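Local coordinates for protein lipopolysaccharide core heptose(I) kinase WaaP (Pseudomonas aeruginosa, PDB 6DFL) that phosphorylates the first heptose of the lipopolysaccharide inner core at the expense of ATP and also acts as a protein tyrosine kinase, at residues Q128-R133 / R138-L143; L170-K175 / D181-V186. All blocks are in the same frame, centred on the assembly; numbering follows the deposited sequence.

Contact 1: Q128-R133 / R138-L143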
ATOM      1  N   GLN A 128       1.750   3.615  13.645  1.00 81.42           N
ATOM      2  CA  GLN A 128       1.338   4.661  14.580  1.00 84.93           C
ATOM      3  C   GLN A 128       2.478   5.524  15.107  1.00 85.81           C
ATOM      4  O   GLN A 128       2.392   6.755  15.056  1.00 84.91           O
ATOM      5  CB  GLN A 128       0.627   4.022  15.769  1.00 84.20           C
ATOM      6  CG  GLN A 128      -0.772   4.511  16.023  1.00 90.89           C
ATOM      7  CD  GLN A 128      -1.467   3.661  17.070  1.00 98.07           C
ATOM      8  OE1 GLN A 128      -0.962   2.589  17.440  1.00 99.64           O
ATOM      9  NE2 GLN A 128      -2.621   4.128  17.562  1.00 96.48           N
ATOM     10  N   ASP A 129       3.538   4.890  15.619  1.00 84.99           N
ATOM     11  CA  ASP A 129       4.603   5.574  16.346  1.00 87.77           C
ATOM     12  C   ASP A 129       5.973   5.177  15.829  1.00 88.33           C
ATOM     13  O   ASP A 129       6.924   5.023  16.597  1.00 86.55           O
ATOM     14  CB  ASP A 129       4.502   5.299  17.847  1.00 99.39           C
ATOM     15  CG  ASP A 129       4.060   3.871  18.151  1.00102.67           C
ATOM     16  OD1 ASP A 129       4.703   2.929  17.611  1.00 94.65           O
ATOM     17  OD2 ASP A 129       3.078   3.707  18.929  1.00102.15           O
ATOM     18  N   TRP A 130       6.093   5.014  14.509  1.00 89.50           N
ATOM     19  CA  TRP A 130       7.404   4.809  13.895  1.00 84.83           C
ATOM     20  C   TRP A 130       8.286   6.039  14.032  1.00 85.29           C
ATOM     21  O   TRP A 130       9.517   5.918  14.059  1.00 86.83           O
ATOM     22  CB  TRP A 130       7.254   4.455  12.417  1.00 83.35           C
ATOM     23  CG  TRP A 130       6.920   3.034  12.177  1.00 79.54           C
ATOM     24  CD1 TRP A 130       6.628   2.088  13.116  1.00 81.72           C
ATOM     25  CD2 TRP A 130       6.835   2.387  10.911  1.00 75.93           C
ATOM     26  NE1 TRP A 130       6.358   0.884  12.508  1.00 77.33           N
ATOM     27  CE2 TRP A 130       6.491   1.040  11.152  1.00 79.89           C
ATOM     28  CE3 TRP A 130       7.021   2.814   9.592  1.00 75.81           C
ATOM     29  CZ2 TRP A 130       6.328   0.115  10.119  1.00 76.76           C
ATOM     30  CZ3 TRP A 130       6.850   1.904   8.572  1.00 76.59           C
ATOM     31  CH2 TRP A 130       6.504   0.566   8.840  1.00 75.26           C
ATOM     32  N   ARG A 131       7.681   7.226  14.096  1.00 86.79           N
ATOM     33  CA  ARG A 131       8.462   8.441  14.279  1.00 88.69           C
ATOM     34  C   ARG A 131       9.308   8.361  15.541  1.00 92.71           C
ATOM     35  O   ARG A 131      10.469   8.785  15.542  1.00 94.71           O
ATOM     36  CB  ARG A 131       7.535   9.650  14.317  1.00 93.20           C
ATOM     37  CG  ARG A 131       7.044  10.101  12.954  1.00 92.20           C
ATOM     38  CD  ARG A 131       7.787  11.341  12.506  1.00 96.17           C
ATOM     39  NE  ARG A 131       7.523  12.468  13.398  1.00103.46           N
ATOM     40  CZ  ARG A 131       8.218  13.602  13.398  1.00114.71           C
ATOM     41  NH1 ARG A 131       9.234  13.769  12.552  1.00111.15           N
ATOM     42  NH2 ARG A 131       7.903  14.568  14.251  1.00109.71           N
ATOM     43  N   GLU A 132       8.757   7.777  16.612  1.00 93.68           N
ATOM     44  CA  GLU A 132       9.440   7.706  17.897  1.00 96.69           C
ATOM     45  C   GLU A 132       9.905   6.308  18.274  1.00 93.26           C
ATOM     46  O   GLU A 132      10.848   6.185  19.060  1.00 98.74           O
ATOM     47  CB  GLU A 132       8.527   8.241  19.014  1.00104.08           C
ATOM     48  CG  GLU A 132       9.182   8.352  20.404  1.00111.51           C
ATOM     49  CD  GLU A 132       9.931   9.667  20.622  1.00115.71           C
ATOM     50  OE1 GLU A 132      10.379  10.278  19.624  1.00114.87           O
ATOM     51  OE2 GLU A 132      10.062  10.089  21.797  1.00116.56           O
ATOM     52  N   ARG A 133       9.271   5.261  17.762  1.00 86.86           N
ATOM     53  CA  ARG A 133       9.710   3.885  17.978  1.00 89.10           C
ATOM     54  C   ARG A 133      10.110   3.292  16.637  1.00 89.30           C
ATOM     55  O   ARG A 133       9.383   2.443  16.081  1.00 86.83           O
ATOM     56  CB  ARG A 133       8.617   3.059  18.653  1.00 92.38           C
ATOM     57  CG  ARG A 133       8.913   2.618  20.079  1.00 97.59           C
ATOM     58  CD  ARG A 133       7.655   2.043  20.746  1.00 98.10           C
ATOM     59  NE  ARG A 133       7.533   2.502  22.124  1.00103.81           N
ATOM     60  CZ  ARG A 133       6.377   2.759  22.739  1.00108.57           C
ATOM     61  NH1 ARG A 133       6.376   3.183  24.000  1.00103.11           N
ATOM     62  NH2 ARG A 133       5.222   2.608  22.096  1.00105.70           N
ATOM     63  N   ARG A 138      14.853  -2.872   7.454  1.00 84.01           N
ATOM     64  CA  ARG A 138      14.481  -3.817   6.406  1.00 85.40           C
ATOM     65  C   ARG A 138      12.995  -4.158   6.473  1.00 81.88           C
ATOM     66  O   ARG A 138      12.325  -4.230   5.437  1.00 76.29           O
ATOM     67  CB  ARG A 138      15.342  -5.076   6.488  1.00 85.69           C
ATOM     68  CG  ARG A 138      16.044  -5.395   5.169  1.00 91.43           C
ATOM     69  CD  ARG A 138      17.004  -6.583   5.266  1.00 91.52           C
ATOM     70  NE  ARG A 138      16.295  -7.858   5.277  1.00 90.01           N
ATOM     71  CZ  ARG A 138      16.125  -8.608   6.360  1.00 95.38           C
ATOM     72  NH1 ARG A 138      15.460  -9.756   6.278  1.00 93.78           N
ATOM     73  NH2 ARG A 138      16.627  -8.211   7.526  1.00 98.13           N
ATOM     74  N   LEU A 139      12.457  -4.353   7.681  1.00 83.32           N
ATOM     75  CA  LEU A 139      11.014  -4.530   7.810  1.00 81.63           C
ATOM     76  C   LEU A 139      10.263  -3.350   7.209  1.00 77.29           C
ATOM     77  O   LEU A 139       9.294  -3.526   6.460  1.00 75.43           O
ATOM     78  CB  LEU A 139      10.616  -4.697   9.271  1.00 80.76           C
ATOM     79  CG  LEU A 139       9.106  -4.897   9.374  1.00 82.66           C
ATOM     80  CD1 LEU A 139       8.693  -6.093   8.526  1.00 84.64           C
ATOM     81  CD2 LEU A 139       8.691  -5.099  10.812  1.00 78.74           C
ATOM     82  N   LYS A 140      10.711  -2.138   7.519  1.00 80.12           N
ATOM     83  CA  LYS A 140      10.059  -0.947   7.000  1.00 76.75           C
ATOM     84  C   LYS A 140      10.016  -0.980   5.480  1.00 72.46           C
ATOM     85  O   LYS A 140       8.943  -0.939   4.870  1.00 71.71           O
ATOM     86  CB  LYS A 140      10.793   0.290   7.506  1.00 75.54           C
ATOM     87  CG  LYS A 140      10.185   1.595   7.082  1.00 74.21           C
ATOM     88  CD  LYS A 140      11.076   2.713   7.548  1.00 72.43           C
ATOM     89  CE  LYS A 140      10.504   4.047   7.174  1.00 75.78           C
ATOM     90  NZ  LYS A 140      11.566   5.073   7.355  1.00 79.21           N
ATOM     91  N   ARG A 141      11.184  -1.104   4.847  1.00 77.14           N
ATOM     92  CA  ARG A 141      11.243  -1.049   3.389  1.00 70.87           C
ATOM     93  C   ARG A 141      10.462  -2.196   2.747  1.00 66.33           C
ATOM     94  O   ARG A 141       9.787  -2.007   1.730  1.00 68.55           O
ATOM     95  CB  ARG A 141      12.701  -1.031   2.944  1.00 75.44           C
ATOM     96  CG  ARG A 141      13.445   0.238   3.379  1.00 75.33           C
ATOM     97  CD  ARG A 141      14.864   0.254   2.806  1.00 83.76           C
ATOM     98  NE  ARG A 141      15.849  -0.355   3.694  1.00 83.11           N
ATOM     99  CZ  ARG A 141      16.691   0.337   4.455  1.00 81.32           C
ATOM    100  NH1 ARG A 141      16.671   1.667   4.451  1.00 73.86           N
ATOM    101  NH2 ARG A 141      17.559  -0.309   5.219  1.00 85.40           N
ATOM    102  N   ALA A 142      10.489  -3.378   3.354  1.00 63.54           N
ATOM    103  CA  ALA A 142       9.687  -4.474   2.823  1.00 63.62           C
ATOM    104  C   ALA A 142       8.197  -4.140   2.831  1.00 72.49           C
ATOM    105  O   ALA A 142       7.479  -4.500   1.888  1.00 72.25           O
ATOM    106  CB  ALA A 142       9.954  -5.745   3.620  1.00 66.78           C
ATOM    107  N   LEU A 143       7.707  -3.453   3.874  1.00 70.42           N
ATOM    108  CA  LEU A 143       6.295  -3.072   3.905  1.00 65.47           C
ATOM    109  C   LEU A 143       5.991  -1.985   2.879  1.00 62.62           C
ATOM    110  O   LEU A 143       5.024  -2.092   2.121  1.00 62.53           O
ATOM    111  CB  LEU A 143       5.910  -2.616   5.309  1.00 67.83           C
ATOM    112  CG  LEU A 143       5.794  -3.767   6.294  1.00 71.64           C
ATOM    113  CD1 LEU A 143       5.807  -3.265   7.715  1.00 77.52           C
ATOM    114  CD2 LEU A 143       4.528  -4.538   6.028  1.00 71.77           C
TER
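Trp130 reaches across to the helix with the far end of its six-membered ring, where CZ3 lies 3.7 Å from CG of Lys140 and CH2 lies 4.1 Å from CD1 of Leu143. The leucine methyl sits at the ring edge, near the indole plane; the lysine methylene comes in obliquely. Both contacts are apolar, and no hydrogen bond joins the two segments, whose CA atoms come no nearer than 9.4 Å, between Trp130 and Lys140. Lys140 has CG anti to its own backbone N (chi1 -178°), which sets CG against the ring and carries the rest of the chain, extended, away to its polar partners. NZ ends in a salt bridge to an acidic side chain of another protein chain; it also forms a salt bridge with Asp223 and a hydrogen bond to the backbone O of Gly218. Further out, the loop of Trp130 is tightened by a backbone bond from Arg133 N to Asp129 O (2.6 Å), and Pro135 packs on the indole. The Trp130 side chain comes about 4 Å from the bound acyl thioester G9S. This is a loop folded back onto the start of helix 137-156 in the helical lobe of a protein-kinase-like fold, beside a lipid-binding pocket.

Contact 2: L170-K175 / D181-V186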
ATOM      1  N   LEU A 170      -4.156  -4.603   5.625  1.00 67.54           N
ATOM      2  CA  LEU A 170      -4.054  -5.417   6.823  1.00 65.31           C
ATOM      3  C   LEU A 170      -2.747  -6.196   6.805  1.00 76.33           C
ATOM      4  O   LEU A 170      -2.442  -6.913   5.840  1.00 77.50           O
ATOM      5  CB  LEU A 170      -5.254  -6.350   6.931  1.00 69.76           C
ATOM      6  CG  LEU A 170      -6.572  -5.589   7.163  1.00 74.09           C
ATOM      7  CD1 LEU A 170      -7.645  -6.497   7.724  1.00 69.47           C
ATOM      8  CD2 LEU A 170      -6.365  -4.361   8.055  1.00 64.15           C
ATOM      9  N   LEU A 171      -1.958  -6.020   7.854  1.00 77.48           N
ATOM     10  CA  LEU A 171      -0.824  -6.891   8.110  1.00 75.75           C
ATOM     11  C   LEU A 171      -1.309  -8.095   8.906  1.00 81.42           C
ATOM     12  O   LEU A 171      -2.062  -7.948   9.879  1.00 80.65           O
ATOM     13  CB  LEU A 171       0.255  -6.128   8.869  1.00 72.12           C
ATOM     14  CG  LEU A 171       1.387  -6.974   9.409  1.00 78.88           C
ATOM     15  CD1 LEU A 171       2.336  -7.432   8.284  1.00 80.70           C
ATOM     16  CD2 LEU A 171       2.122  -6.152  10.429  1.00 79.15           C
ATOM     17  N   HIS A 172      -0.902  -9.289   8.491  1.00 82.10           N
ATOM     18  CA  HIS A 172      -1.435 -10.507   9.088  1.00 86.96           C
ATOM     19  C   HIS A 172      -0.588 -10.924  10.281  1.00 86.99           C
ATOM     20  O   HIS A 172       0.616 -11.146  10.143  1.00 87.36           O
ATOM     21  CB  HIS A 172      -1.513 -11.619   8.052  1.00 83.47           C
ATOM     22  CG  HIS A 172      -2.708 -11.507   7.163  1.00 87.14           C
ATOM     23  ND1 HIS A 172      -3.938 -12.025   7.505  1.00 84.70           N
ATOM     24  CD2 HIS A 172      -2.875 -10.900   5.963  1.00 83.96           C
ATOM     25  CE1 HIS A 172      -4.806 -11.763   6.546  1.00 86.36           C
ATOM     26  NE2 HIS A 172      -4.186 -11.086   5.597  1.00 82.76           N
ATOM     27  N   THR A 173      -1.227 -11.038  11.451  1.00 88.27           N
ATOM     28  CA  THR A 173      -0.543 -11.326  12.707  1.00 91.19           C
ATOM     29  C   THR A 173      -0.764 -12.753  13.204  1.00 93.37           C
ATOM     30  O   THR A 173      -0.485 -13.043  14.371  1.00 95.09           O
ATOM     31  CB  THR A 173      -0.983 -10.344  13.792  1.00 85.18           C
ATOM     32  OG1 THR A 173      -2.408 -10.383  13.911  1.00 85.22           O
ATOM     33  CG2 THR A 173      -0.534  -8.938  13.443  1.00 80.29           C
ATOM     34  N   ASP A 174      -1.270 -13.650  12.356  1.00 95.34           N
ATOM     35  CA  ASP A 174      -1.362 -15.054  12.744  1.00 93.79           C
ATOM     36  C   ASP A 174       0.003 -15.720  12.868  1.00 96.19           C
ATOM     37  O   ASP A 174       0.087 -16.842  13.375  1.00100.07           O
ATOM     38  CB  ASP A 174      -2.229 -15.824  11.746  1.00 94.26           C
ATOM     39  CG  ASP A 174      -1.926 -15.453  10.293  1.00100.38           C
ATOM     40  OD1 ASP A 174      -0.762 -15.614   9.839  1.00 96.89           O
ATOM     41  OD2 ASP A 174      -2.872 -15.002   9.600  1.00102.57           O
ATOM     42  N   LYS A 175       1.066 -15.066  12.419  1.00 96.43           N
ATOM     43  CA  LYS A 175       2.427 -15.545  12.520  1.00 98.36           C
ATOM     44  C   LYS A 175       3.303 -14.371  12.919  1.00 99.59           C
ATOM     45  O   LYS A 175       2.899 -13.209  12.735  1.00 98.63           O
ATOM     46  CB  LYS A 175       2.925 -16.149  11.195  1.00 96.89           C
ATOM     47  CG  LYS A 175       2.514 -17.597  10.964  1.00 96.95           C
ATOM     48  CD  LYS A 175       2.303 -17.897   9.484  1.00102.16           C
ATOM     49  CE  LYS A 175       3.516 -17.511   8.624  1.00108.57           C
ATOM     50  NZ  LYS A 175       4.687 -18.427   8.775  1.00106.40           N
ATOM     51  N   ASP A 181       9.165 -12.462   5.913  1.00 91.28           N
ATOM     52  CA  ASP A 181       7.940 -13.245   5.957  1.00 92.13           C
ATOM     53  C   ASP A 181       6.841 -12.389   6.591  1.00 94.36           C
ATOM     54  O   ASP A 181       6.851 -12.154   7.806  1.00 92.43           O
ATOM     55  CB  ASP A 181       8.178 -14.530   6.729  1.00 92.65           C
ATOM     56  CG  ASP A 181       7.127 -15.563   6.451  1.00 99.59           C
ATOM     57  OD1 ASP A 181       7.100 -16.065   5.300  1.00104.07           O
ATOM     58  OD2 ASP A 181       6.328 -15.867   7.373  1.00103.20           O
ATOM     59  N   PHE A 182       5.914 -11.917   5.753  1.00 94.57           N
ATOM     60  CA  PHE A 182       4.709 -11.199   6.163  1.00 85.49           C
ATOM     61  C   PHE A 182       3.774 -11.117   4.966  1.00 84.26           C
ATOM     62  O   PHE A 182       4.227 -11.067   3.819  1.00 86.11           O
ATOM     63  CB  PHE A 182       5.023  -9.790   6.677  1.00 84.16           C
ATOM     64  CG  PHE A 182       5.565  -8.863   5.625  1.00 81.97           C
ATOM     65  CD1 PHE A 182       6.933  -8.759   5.411  1.00 84.74           C
ATOM     66  CD2 PHE A 182       4.714  -8.082   4.862  1.00 79.91           C
ATOM     67  CE1 PHE A 182       7.449  -7.898   4.446  1.00 79.60           C
ATOM     68  CE2 PHE A 182       5.222  -7.214   3.885  1.00 80.85           C
ATOM     69  CZ  PHE A 182       6.597  -7.126   3.679  1.00 77.64           C
ATOM     70  N   ARG A 183       2.467 -11.093   5.232  1.00 85.26           N
ATOM     71  CA  ARG A 183       1.502 -10.937   4.153  1.00 81.16           C
ATOM     72  C   ARG A 183       0.509  -9.825   4.466  1.00 82.56           C
ATOM     73  O   ARG A 183       0.085  -9.647   5.616  1.00 82.50           O
ATOM     74  CB  ARG A 183       0.756 -12.240   3.866  1.00 77.13           C
ATOM     75  CG  ARG A 183       0.007 -12.812   5.026  1.00 83.68           C
ATOM     76  CD  ARG A 183      -0.555 -14.168   4.663  1.00 84.09           C
ATOM     77  NE  ARG A 183      -1.368 -14.702   5.746  1.00 88.95           N
ATOM     78  CZ  ARG A 183      -2.693 -14.778   5.721  1.00 91.77           C
ATOM     79  NH1 ARG A 183      -3.370 -14.357   4.656  1.00 90.85           N
ATOM     80  NH2 ARG A 183      -3.343 -15.277   6.764  1.00 94.56           N
ATOM     81  N   LEU A 184       0.160  -9.073   3.429  1.00 76.21           N
ATOM     82  CA  LEU A 184      -0.799  -7.994   3.492  1.00 73.48           C
ATOM     83  C   LEU A 184      -2.104  -8.428   2.837  1.00 77.50           C
ATOM     84  O   LEU A 184      -2.139  -9.375   2.050  1.00 73.28           O
ATOM     85  CB  LEU A 184      -0.250  -6.738   2.815  1.00 67.97           C
ATOM     86  CG  LEU A 184       0.999  -6.152   3.474  1.00 72.22           C
ATOM     87  CD1 LEU A 184       1.406  -4.854   2.821  1.00 63.96           C
ATOM     88  CD2 LEU A 184       0.796  -5.951   4.975  1.00 73.95           C
ATOM     89  N   SER A 185      -3.196  -7.763   3.229  1.00 72.19           N
ATOM     90  CA  SER A 185      -4.451  -7.801   2.496  1.00 68.05           C
ATOM     91  C   SER A 185      -4.980  -6.382   2.387  1.00 69.96           C
ATOM     92  O   SER A 185      -4.916  -5.612   3.355  1.00 69.22           O
ATOM     93  CB  SER A 185      -5.488  -8.684   3.178  1.00 70.24           C
ATOM     94  OG  SER A 185      -5.003  -9.992   3.344  1.00 75.85           O
ATOM     95  N   VAL A 186      -5.472  -6.029   1.217  1.00 67.02           N
ATOM     96  CA  VAL A 186      -6.161  -4.757   1.051  1.00 66.28           C
ATOM     97  C   VAL A 186      -7.636  -4.967   1.374  1.00 67.04           C
ATOM     98  O   VAL A 186      -8.233  -5.982   0.994  1.00 69.15           O
ATOM     99  CB  VAL A 186      -5.969  -4.203  -0.371  1.00 68.12           C
ATOM    100  CG1 VAL A 186      -6.419  -5.233  -1.427  1.00 62.76           C
ATOM    101  CG2 VAL A 186      -6.721  -2.863  -0.533  1.00 60.10           C
TER
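His172 and Arg183 carry the largest share of this interface, lying flat on each other: the guanidinium stacks on one face of the imidazole, centres 3.6 Å apart and planes 11° from parallel, with NH1 over the middle of the ring. Arg183 gets there by placing CG between its backbone N and carbonyl carbon (chi1 58°) and running extended to NE. Its NH2 forms a salt bridge with OD2 of Asp174 at 2.9 Å, on the syn side but 24° out of the carboxylate plane. At the imidazole edge, in plane, NE2 is 2.6 Å from OG of Ser185, a hydrogen bond that either partner could donate; with the stack, it fixes the ring's rotation. The stacked arginine would probably disfavour protonation of His172, though Asp174 offsets part of that charge. Beneath these side chains, strands 169-172 and 184-186 form an antiparallel hairpin placed after the catalytic loop, consistent with β7-β8 of protein kinases. Leu170 and Ser185 are a hydrogen-bonded pair, with Leu170 N to Ser185 O at 2.6 Å and Ser185 N to Leu170 O at 2.8 Å. A longer bond, His172 N to Arg183 O at 3.1 Å, continues the ladder. Leu171 and Leu184, the non-hydrogen-bonded pair, turn to the other face, where helix 123-127 packs on both. Toward the turn, Lys175 NZ makes a weak salt bridge to Asp181 OD2.

In the fold
Following the chain from the N terminus, helix 123-127 leads into the loop of contact 1, which closes over four intervening residues onto the start of helix 137-156. That helix runs on, and the chain later reaches strand 169-172, where contact 2 opens and closes a second short loop by pairing back with strand 184-186. The two loops therefore follow in series, neither nesting nor crossing, with centres about 15 Å apart. They meet at helix 137-156: Phe182 rests on Ala142 and Leu143, and CD2 of Leu143 lies 4.1 Å from CD2 of Leu184. The hairpin, which strand 120-122 extends beside 169-172, is thereby tied to the helix on which the loop of contact 1 packs.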